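Local coordinates for protein putative fimbrium subunit Fim1C (Bacteroides uniformis, PDB 4K4K) that is a putative component of the fimbrium tip, the end of a filamentous surface appendage of the kind that mediates cell adhesion and biofilm formation, at residues Met42-Ala47 with Ser82-Val87; Asn169-Ala174 with Val186-Thr191; Lys248-Ile253 with Lys265-Thr270. All blocks are in the same frame, centred on the assembly; numbering follows the deposited sequence.

Overall arrangement
Fim1C belongs to the bacteroidetes fimbrillin superfamily; this chain has no helix and about half its residues in strands, and its three contacts follow one another along it without overlapping. Contact 1 pairs strand 37-44 with strand 84-90, contact 2 fastens the loop 186-191 to strand 164-177, and contact 3 lies in the hairpin of strands 247-256 and 259-268. Contacts 1 and 3 sit on opposite sides of the chain's centre, their own centres 36 Å apart; contact 2 is 33 Å from the first and 22 Å from the third, centre to centre. They are separate local joints in connected beta structure: two strand pairs and one loop held to a strand.

Contact 1: residues Met42-Ala47 with Ser82-Val87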
loop_
_atom_site.group_PDB
_atom_site.type_symbol
_atom_site.label_atom_id
_atom_site.label_comp_id
_atom_site.label_asym_id
_atom_site.label_seq_id
_atom_site.Cartn_x
_atom_site.Cartn_y
_atom_site.Cartn_z
HETATM N N MSE A 42 -5.877 17.013 -12.372
HETATM C CA MSE A 42 -5.510 17.405 -13.733
HETATM C C MSE A 42 -4.576 18.599 -13.573
HETATM O O MSE A 42 -4.944 19.571 -12.913
HETATM C CB MSE A 42 -6.736 17.753 -14.593
HETATM C CG MSE A 42 -6.333 18.266 -15.963
HETATM SE SE MSE A 42 -7.905 18.397 -17.151
HETATM C CE MSE A 42 -8.698 19.877 -16.378
ATOM N N LEU A 43 -3.386 18.523 -14.154
ATOM C CA LEU A 43 -2.335 19.525 -13.972
ATOM C C LEU A 43 -1.987 20.257 -15.238
ATOM O O LEU A 43 -1.898 19.650 -16.305
ATOM C CB LEU A 43 -1.042 18.885 -13.430
ATOM C CG LEU A 43 -1.175 18.019 -12.164
ATOM C CD1 LEU A 43 0.154 17.315 -11.851
ATOM C CD2 LEU A 43 -1.635 18.895 -10.951
ATOM N N ASN A 44 -1.683 21.545 -15.088
ATOM C CA ASN A 44 -1.136 22.385 -16.147
ATOM C C ASN A 44 0.234 22.754 -15.606
ATOM O O ASN A 44 0.341 23.667 -14.793
ATOM C CB ASN A 44 -2.019 23.584 -16.432
ATOM C CG ASN A 44 -1.609 24.293 -17.709
ATOM O OD1 ASN A 44 -0.743 23.824 -18.452
ATOM N ND2 ASN A 44 -2.263 25.392 -18.026
ATOM N N GLY A 45 1.252 21.970 -15.963
ATOM C CA GLY A 45 2.575 22.079 -15.368
ATOM C C GLY A 45 2.407 21.676 -13.907
ATOM O O GLY A 45 1.875 20.604 -13.612
ATOM N N ASP A 46 2.779 22.557 -12.968
ATOM C CA ASP A 46 2.616 22.226 -11.538
ATOM C C ASP A 46 1.275 22.672 -10.990
ATOM O O ASP A 46 0.927 22.314 -9.853
ATOM C CB ASP A 46 3.717 22.902 -10.714
ATOM C CG ASP A 46 5.086 22.466 -11.110
ATOM O OD1 ASP A 46 5.423 21.298 -10.852
ATOM O OD2 ASP A 46 5.791 23.259 -11.774
ATOM N N ALA A 47 0.547 23.475 -11.755
ATOM C CA ALA A 47 -0.692 24.052 -11.249
ATOM C C ALA A 47 -1.858 23.106 -11.389
ATOM O O ALA A 47 -1.994 22.425 -12.410
ATOM C CB ALA A 47 -0.998 25.365 -11.953
ATOM N N SER A 82 -5.948 22.033 -25.635
ATOM C CA SER A 82 -4.590 22.085 -25.089
ATOM C C SER A 82 -4.389 20.855 -24.168
ATOM O O SER A 82 -5.373 20.258 -23.684
ATOM C CB SER A 82 -4.309 23.395 -24.370
ATOM O OG SER A 82 -5.144 23.486 -23.232
ATOM N N GLN A 83 -3.119 20.488 -23.936
ATOM C CA GLN A 83 -2.834 19.284 -23.168
ATOM C C GLN A 83 -2.690 19.544 -21.656
ATOM O O GLN A 83 -2.386 20.659 -21.201
ATOM C CB GLN A 83 -1.582 18.558 -23.711
ATOM C CG GLN A 83 -1.722 18.045 -25.167
ATOM C CD GLN A 83 -1.598 19.150 -26.197
ATOM O OE1 GLN A 83 -0.715 20.009 -26.104
ATOM N NE2 GLN A 83 -2.500 19.178 -27.188
ATOM N N ARG A 84 -2.898 18.481 -20.886
ATOM C CA ARG A 84 -2.804 18.472 -19.437
ATOM C C ARG A 84 -2.179 17.171 -18.998
ATOM O O ARG A 84 -2.204 16.181 -19.755
ATOM C CB ARG A 84 -4.197 18.644 -18.770
ATOM C CG ARG A 84 -4.876 20.002 -18.979
ATOM C CD ARG A 84 -4.112 21.158 -18.311
ATOM N NE ARG A 84 -4.848 22.419 -18.458
ATOM C CZ ARG A 84 -4.756 23.211 -19.516
ATOM N NH1 ARG A 84 -3.982 22.875 -20.541
ATOM N NH2 ARG A 84 -5.497 24.307 -19.596
ATOM N N ASP A 85 -1.649 17.147 -17.765
ATOM C CA ASP A 85 -1.088 15.928 -17.178
ATOM C C ASP A 85 -1.991 15.454 -16.076
ATOM O O ASP A 85 -2.797 16.234 -15.568
ATOM C CB ASP A 85 0.318 16.196 -16.631
ATOM C CG ASP A 85 1.217 16.882 -17.637
ATOM O OD1 ASP A 85 1.091 16.588 -18.851
ATOM O OD2 ASP A 85 2.043 17.709 -17.214
ATOM N N PHE A 86 -1.875 14.178 -15.702
ATOM C CA PHE A 86 -2.759 13.592 -14.706
ATOM C C PHE A 86 -1.977 12.808 -13.716
ATOM O O PHE A 86 -1.068 12.068 -14.103
ATOM C CB PHE A 86 -3.809 12.654 -15.400
ATOM C CG PHE A 86 -4.808 13.441 -16.217
ATOM C CD1 PHE A 86 -4.510 13.841 -17.520
ATOM C CD2 PHE A 86 -6.011 13.859 -15.653
ATOM C CE1 PHE A 86 -5.406 14.624 -18.254
ATOM C CE2 PHE A 86 -6.906 14.647 -16.379
ATOM C CZ PHE A 86 -6.607 15.022 -17.676
ATOM N N VAL A 87 -2.361 12.920 -12.449
ATOM C CA VAL A 87 -1.789 12.125 -11.364
ATOM C C VAL A 87 -2.947 11.634 -10.504
ATOM O O VAL A 87 -4.022 12.237 -10.520
ATOM C CB VAL A 87 -0.716 12.870 -10.508
ATOM C CG1 VAL A 87 0.498 13.249 -11.344
ATOM C CG2 VAL A 87 -1.311 14.102 -9.805
HETATM O O HOH W 1 -0.090 21.229 -19.749
HETATM O O HOH W 2 2.466 18.127 -14.662
HETATM O O HOH W 3 1.515 20.214 -18.106
#
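The guanidinium of Arg-84 lies flat against the side-chain amide of Asn-44, the two planes 6° apart, with Asn-44 ND2 over the middle of one face and 3.6 Å from Arg-84 CZ. Within its own segment, Arg-84 NH1 donates to Gln-83 O, which lies in the guanidinium plane, and a water bridges that same carbonyl to Asn-44 OD1. Both partners of the stack are therefore tied to one backbone oxygen. The bend of Arg-84 at chi2 (-66°) folds its chain over the neighbouring strand, and its CB rests 3.5 Å from Met-42 CG.

Met-42, present as selenomethionine, and Phe-86 form a non-hydrogen-bonded antiparallel pair and run side by side in the same direction. With CG anti to the backbone N (chi1 175°), Met-42 follows the ring: its CB is 3.6 Å from Phe-86 CE2, and SE makes an oblique Met-aromatic contact 4.7 Å from the ring centroid. On the other face, Leu-43 and Asp-85 are a hydrogen-bonded pair, joined by Leu-43 N to Asp-85 O at 2.8 Å and Asp-85 N to Leu-43 O at 2.9 Å. Beyond them Leu-43 CD1 meets both methyls of Val-87. Two waters link Asp-85 OD2 to the backbone of Gly-45 in the type II' turn Asn-44 to Ala-47.

Strand 84-90 runs between strands 37-44 and 118-126. Asp-85 OD1 accepts from Gly-125 N on the latter, Arg-84 NE forms a salt bridge to Asp-49 of strand 47-57, and the Phe-86 ring packs on Phe-77 and on Phe-135 of strand 132-150.

Contact 2: residues Asn169-Ala174 with Val186-Thr191; sequences NQQTAA and VTTGTT
Gln-171 OE1 takes a hydrogen bond from Gly-189 N at 2.8 Å, the donor tilted 23° from the carbonyl plane, and lies 2.8 Å from a water that also accepts from Ala-173 N. The other end of the amide turns back to the same glycine: Gln-171 NE2 donates to Gly-189 O over 3.3 Å, approaching from above that carbonyl's plane. Gripping both the N-H and the C=O of one residue, these two bonds limit rotation of the Gln-171 amide. The glutamine reaches the loop through a bend at chi2 (-64°), and on the way its CB passes 3.7 Å from Val-186 CG1, the two side chains crossing at about a right angle.

The contact holds the loop that joins strands 185-186 and 192-199, both antiparallel partners of strand 164-177, against that strand. At one end of it Ala-174 and Val-186 form a non-hydrogen-bonded antiparallel pair, and Thr-187 N donates to Ala-173 O at 3.0 Å. At the opposite end Thr-191 CB packs 3.7 Å from Asn-169 CA, while Thr-191 CG2 approaches Gln-171 NE2 to 3.6 Å. Asn-169 ND2 is held from elsewhere, by Gly-215 O. Between the ends, a second water accepts from Thr-172 N and lies 2.8 Å from Thr-190 O.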
loop_
_atom_site.group_PDB
_atom_site.type_symbol
_atom_site.label_atom_id
_atom_site.label_comp_id
_atom_site.label_asym_id
_atom_site.label_seq_id
_atom_site.Cartn_x
_atom_site.Cartn_y
_atom_site.Cartn_z
ATOM N N ASN A 169 10.422 -2.051 16.809
ATOM C CA ASN A 169 11.110 -0.797 16.519
ATOM C C ASN A 169 10.736 -0.245 15.140
ATOM O O ASN A 169 11.572 -0.016 14.255
ATOM C CB ASN A 169 12.608 -0.967 16.693
ATOM C CG ASN A 169 12.926 -1.442 18.108
ATOM O OD1 ASN A 169 12.447 -0.888 19.112
ATOM N ND2 ASN A 169 13.605 -2.566 18.212
ATOM N N GLN A 170 9.447 -0.036 14.985
ATOM C CA GLN A 170 8.912 0.513 13.750
ATOM C C GLN A 170 8.632 1.982 13.853
ATOM O O GLN A 170 8.045 2.428 14.843
ATOM C CB GLN A 170 7.587 -0.180 13.373
ATOM C CG GLN A 170 7.707 -1.668 13.090
ATOM C CD GLN A 170 8.601 -1.958 11.919
ATOM O OE1 GLN A 170 9.699 -2.513 12.069
ATOM N NE2 GLN A 170 8.188 -1.539 10.733
ATOM N N GLN A 171 8.956 2.714 12.787
ATOM C CA GLN A 171 8.501 4.088 12.602
ATOM C C GLN A 171 7.074 3.922 12.089
ATOM O O GLN A 171 6.818 2.967 11.338
ATOM C CB GLN A 171 9.395 4.865 11.618
ATOM C CG GLN A 171 10.768 5.222 12.195
ATOM C CD GLN A 171 10.718 6.167 13.380
ATOM O OE1 GLN A 171 9.793 6.974 13.540
ATOM N NE2 GLN A 171 11.707 6.074 14.250
ATOM N N THR A 172 6.129 4.773 12.507
ATOM C CA THR A 172 4.742 4.561 12.093
ATOM C C THR A 172 4.138 5.740 11.315
ATOM O O THR A 172 3.052 5.580 10.740
ATOM C CB THR A 172 3.861 4.259 13.320
ATOM O OG1 THR A 172 3.931 5.370 14.226
ATOM C CG2 THR A 172 4.235 2.934 14.017
ATOM N N ALA A 173 4.841 6.885 11.243
ATOM C CA ALA A 173 4.339 8.070 10.527
ATOM C C ALA A 173 5.177 8.436 9.294
ATOM O O ALA A 173 6.403 8.447 9.350
ATOM C CB ALA A 173 4.302 9.265 11.478
ATOM N N ALA A 174 4.505 8.770 8.203
ATOM C CA ALA A 174 5.173 9.211 6.981
ATOM C C ALA A 174 4.274 10.191 6.227
ATOM O O ALA A 174 3.108 10.329 6.560
ATOM C CB ALA A 174 5.550 8.011 6.095
ATOM N N VAL A 186 9.560 9.262 5.625
ATOM C CA VAL A 186 9.296 8.891 7.009
ATOM C C VAL A 186 9.543 10.114 7.911
ATOM O O VAL A 186 10.567 10.799 7.763
ATOM C CB VAL A 186 10.142 7.668 7.458
ATOM C CG1 VAL A 186 9.883 7.322 8.919
ATOM C CG2 VAL A 186 9.862 6.467 6.557
ATOM N N THR A 187 8.591 10.416 8.797
ATOM C CA THR A 187 8.760 11.528 9.752
ATOM C C THR A 187 9.046 10.866 11.088
ATOM O O THR A 187 8.152 10.269 11.693
ATOM C CB THR A 187 7.564 12.465 9.751
ATOM O OG1 THR A 187 6.403 11.696 10.043
ATOM C CG2 THR A 187 7.410 13.197 8.414
ATOM N N THR A 188 10.307 10.857 11.479
ATOM C CA THR A 188 10.759 10.112 12.667
ATOM C C THR A 188 10.029 10.531 13.941
ATOM O O THR A 188 9.661 11.690 14.128
ATOM C CB THR A 188 12.260 10.192 12.822
ATOM O OG1 THR A 188 12.654 11.555 13.020
ATOM C CG2 THR A 188 13.003 9.537 11.638
ATOM N N GLY A 189 9.736 9.526 14.744
ATOM C CA GLY A 189 9.047 9.657 16.009
ATOM C C GLY A 189 9.510 8.535 16.910
ATOM O O GLY A 189 10.586 7.952 16.696
ATOM N N THR A 190 8.707 8.214 17.904
ATOM C CA THR A 190 9.091 7.135 18.808
ATOM C C THR A 190 8.775 5.797 18.113
ATOM O O THR A 190 7.728 5.671 17.474
ATOM C CB THR A 190 8.476 7.309 20.210
ATOM O OG1 THR A 190 8.793 6.158 20.998
ATOM C CG2 THR A 190 6.964 7.555 20.190
ATOM N N THR A 191 9.731 4.844 18.176
ATOM C CA THR A 191 9.622 3.506 17.588
ATOM C C THR A 191 8.517 2.749 18.324
ATOM O O THR A 191 8.342 2.949 19.532
ATOM C CB THR A 191 10.964 2.774 17.604
ATOM O OG1 THR A 191 11.476 2.745 18.936
ATOM C CG2 THR A 191 11.991 3.409 16.659
HETATM O O HOH W 4 7.396 7.796 12.437
HETATM O O HOH W 5 6.655 6.308 14.913
#

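Contact 3: residues Lys248-Ile253 with Lys265-Thr270; sequences KYLYTI and KVEDWT
Val-266 directs CG2 away from its backbone N, beside the carbonyl carbon, and so brings it over the ring of Tyr-249, which chi1 of -67° and chi2 of 83° set to offer the methyl a face. The result is a CH-pi contact: CG2 lies 3.7 Å from the centroid of the Tyr-249 ring, displaced toward its rim, with Tyr-249 CE2 the nearest ring atom. The two side chains run alongside each other from a non-hydrogen-bonded antiparallel pair. Farther out, Tyr-249 OH is bonded to Val-244 N, which fixes the far end of the ring, and Phe-243 meets the ring as well.

Hydrogen-bonded pairs flank this one in the beta hairpin of strands 247-256 and 259-268. Lys-248 N reaches Glu-267 O at 2.8 Å and Leu-250 N reaches Lys-265 O at 2.8 Å, each bond having a return partner from the opposite strand. On the face away from Tyr-249, Leu-250 crosses Glu-267 at about a right angle and, in one of two conformers of Glu-267, sets its CD1 3.5 Å from Glu-267 CD, a methyl against the carboxylate carbon. Lys-248 brings its CE 3.9 Å from Trp-269 CD1, an oblique approach to an indole that also stacks on His-139 of strand 132-150.

The chemistry thus divides by face: aromatic and aliphatic contact around Tyr-249; on the other face, Leu-250 and the stems of Lys-248, Lys-265 and Glu-267, with the Trp-269 indole beside Lys-248. In this conformer Lys-248 NZ and Glu-267 OE1 are 5.4 Å apart and form no salt bridge, so any attraction between them is probably weak.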
loop_
_atom_site.group_PDB
_atom_site.type_symbol
_atom_site.label_atom_id
_atom_site.label_comp_id
_atom_site.label_asym_id
_atom_site.label_seq_id
_atom_site.Cartn_x
_atom_site.Cartn_y
_atom_site.Cartn_z
ATOM N N LYS A 248 7.243 -6.579 -1.599
ATOM C CA LYS A 248 6.584 -7.554 -0.735
ATOM C C LYS A 248 7.666 -8.502 -0.235
ATOM O O LYS A 248 8.403 -9.061 -1.042
ATOM C CB LYS A 248 5.468 -8.307 -1.482
ATOM C CG LYS A 248 4.755 -9.358 -0.603
ATOM C CD LYS A 248 3.780 -10.255 -1.382
ATOM C CE LYS A 248 2.507 -9.535 -1.759
ATOM N NZ LYS A 248 1.577 -10.395 -2.534
ATOM N N TYR A 249 7.812 -8.615 1.092
ATOM C CA TYR A 249 8.780 -9.513 1.746
ATOM C C TYR A 249 8.011 -10.708 2.217
ATOM O O TYR A 249 7.045 -10.568 2.978
ATOM C CB TYR A 249 9.532 -8.808 2.904
ATOM C CG TYR A 249 10.442 -7.710 2.378
ATOM C CD1 TYR A 249 9.941 -6.442 2.084
ATOM C CD2 TYR A 249 11.784 -7.963 2.091
ATOM C CE1 TYR A 249 10.756 -5.450 1.533
ATOM C CE2 TYR A 249 12.614 -6.970 1.563
ATOM C CZ TYR A 249 12.092 -5.714 1.274
ATOM O OH TYR A 249 12.878 -4.717 0.730
ATOM N N LEU A 250 8.369 -11.878 1.687
ATOM C CA LEU A 250 7.697 -13.121 2.014
ATOM C C LEU A 250 8.586 -13.929 2.916
ATOM O O LEU A 250 9.724 -14.226 2.557
ATOM C CB LEU A 250 7.330 -13.912 0.739
ATOM C CG LEU A 250 6.387 -13.184 -0.215
ATOM C CD1 LEU A 250 7.155 -12.541 -1.340
ATOM C CD2 LEU A 250 5.335 -14.129 -0.749
ATOM N N TYR A 251 8.089 -14.241 4.117
ATOM C CA TYR A 251 8.862 -15.049 5.056
ATOM C C TYR A 251 8.158 -16.348 5.334
ATOM O O TYR A 251 6.956 -16.347 5.617
ATOM C CB TYR A 251 9.099 -14.311 6.393
ATOM C CG TYR A 251 9.835 -12.994 6.273
ATOM C CD1 TYR A 251 11.220 -12.957 6.127
ATOM C CD2 TYR A 251 9.158 -11.780 6.384
ATOM C CE1 TYR A 251 11.908 -11.748 6.047
ATOM C CE2 TYR A 251 9.834 -10.563 6.288
ATOM C CZ TYR A 251 11.209 -10.554 6.133
ATOM O OH TYR A 251 11.881 -9.362 6.055
ATOM N N THR A 252 8.907 -17.463 5.292
ATOM C CA THR A 252 8.394 -18.768 5.713
ATOM C C THR A 252 9.098 -19.074 7.021
ATOM O O THR A 252 10.330 -19.191 7.057
ATOM C CB THR A 252 8.537 -19.857 4.653
ATOM O OG1 THR A 252 7.816 -19.467 3.483
ATOM C CG2 THR A 252 8.001 -21.212 5.149
ATOM N N ILE A 253 8.316 -19.165 8.099
ATOM C CA ILE A 253 8.833 -19.395 9.439
ATOM C C ILE A 253 8.614 -20.838 9.834
ATOM O O ILE A 253 7.469 -21.282 9.884
ATOM C CB ILE A 253 8.129 -18.439 10.458
ATOM C CG1 ILE A 253 7.893 -17.000 9.907
ATOM C CG2 ILE A 253 8.765 -18.487 11.857
ATOM C CD1 ILE A 253 9.051 -16.130 9.760
ATOM N N LYS A 265 12.024 -14.190 0.792
ATOM C CA LYS A 265 11.941 -13.826 -0.624
ATOM C C LYS A 265 11.461 -12.408 -0.692
ATOM O O LYS A 265 10.651 -12.008 0.149
ATOM C CB LYS A 265 10.960 -14.742 -1.389
ATOM C CG LYS A 265 11.468 -16.154 -1.669
ATOM C CD LYS A 265 10.342 -17.098 -2.113
ATOM C CE LYS A 265 10.005 -17.017 -3.588
ATOM N NZ LYS A 265 8.875 -17.917 -3.949
ATOM N N VAL A 266 11.936 -11.647 -1.688
ATOM C CA VAL A 266 11.442 -10.286 -1.908
ATOM C C VAL A 266 10.931 -10.265 -3.337
ATOM O O VAL A 266 11.546 -10.872 -4.227
ATOM C CB VAL A 266 12.453 -9.144 -1.583
ATOM C CG1 VAL A 266 13.697 -9.188 -2.474
ATOM C CG2 VAL A 266 11.781 -7.771 -1.660
ATOM N N GLU A 267 9.786 -9.604 -3.550
ATOM C CA GLU A 267 9.124 -9.512 -4.847
ATOM C C GLU A 267 8.601 -8.107 -5.049
ATOM O O GLU A 267 8.322 -7.429 -4.053
ATOM C CB GLU A 267 7.939 -10.505 -4.899
ATOM C CG GLU A 267 8.302 -11.986 -4.917
ATOM C CD GLU A 267 7.142 -12.965 -4.859
ATOM O OE1 GLU A 267 5.972 -12.519 -4.893
ATOM O OE2 GLU A 267 7.407 -14.183 -4.734
ATOM N N ASP A 268 8.432 -7.668 -6.301
ATOM C CA ASP A 268 7.807 -6.366 -6.491
ATOM C C ASP A 268 6.356 -6.559 -6.022
ATOM O O ASP A 268 5.772 -7.621 -6.252
ATOM C CB ASP A 268 7.917 -5.898 -7.963
ATOM C CG ASP A 268 9.348 -5.788 -8.516
ATOM O OD1 ASP A 268 10.102 -4.896 -8.059
ATOM O OD2 ASP A 268 9.682 -6.549 -9.457
ATOM N N TRP A 269 5.806 -5.606 -5.266
ATOM C CA TRP A 269 4.460 -5.791 -4.727
ATOM C C TRP A 269 3.401 -5.481 -5.820
ATOM O O TRP A 269 3.253 -4.343 -6.270
ATOM C CB TRP A 269 4.308 -4.944 -3.463
ATOM C CG TRP A 269 3.006 -5.013 -2.722
ATOM C CD1 TRP A 269 1.968 -5.878 -2.923
ATOM C CD2 TRP A 269 2.634 -4.184 -1.624
ATOM N NE1 TRP A 269 0.951 -5.609 -2.039
ATOM C CE2 TRP A 269 1.338 -4.576 -1.220
ATOM C CE3 TRP A 269 3.268 -3.127 -0.944
ATOM C CZ2 TRP A 269 0.654 -3.940 -0.184
ATOM C CZ3 TRP A 269 2.586 -2.502 0.091
ATOM C CH2 TRP A 269 1.303 -2.916 0.466
ATOM N N THR A 270 2.709 -6.547 -6.268
ATOM C CA THR A 270 1.689 -6.565 -7.334
ATOM C C THR A 270 0.627 -7.619 -7.004
ATOM O O THR A 270 -0.414 -7.694 -7.659
ATOM C CB THR A 270 2.326 -6.852 -8.716
ATOM O OG1 THR A 270 3.153 -8.011 -8.629
ATOM C CG2 THR A 270 3.119 -5.676 -9.274
HETATM O O HOH W 6 3.239 -9.326 -5.100
#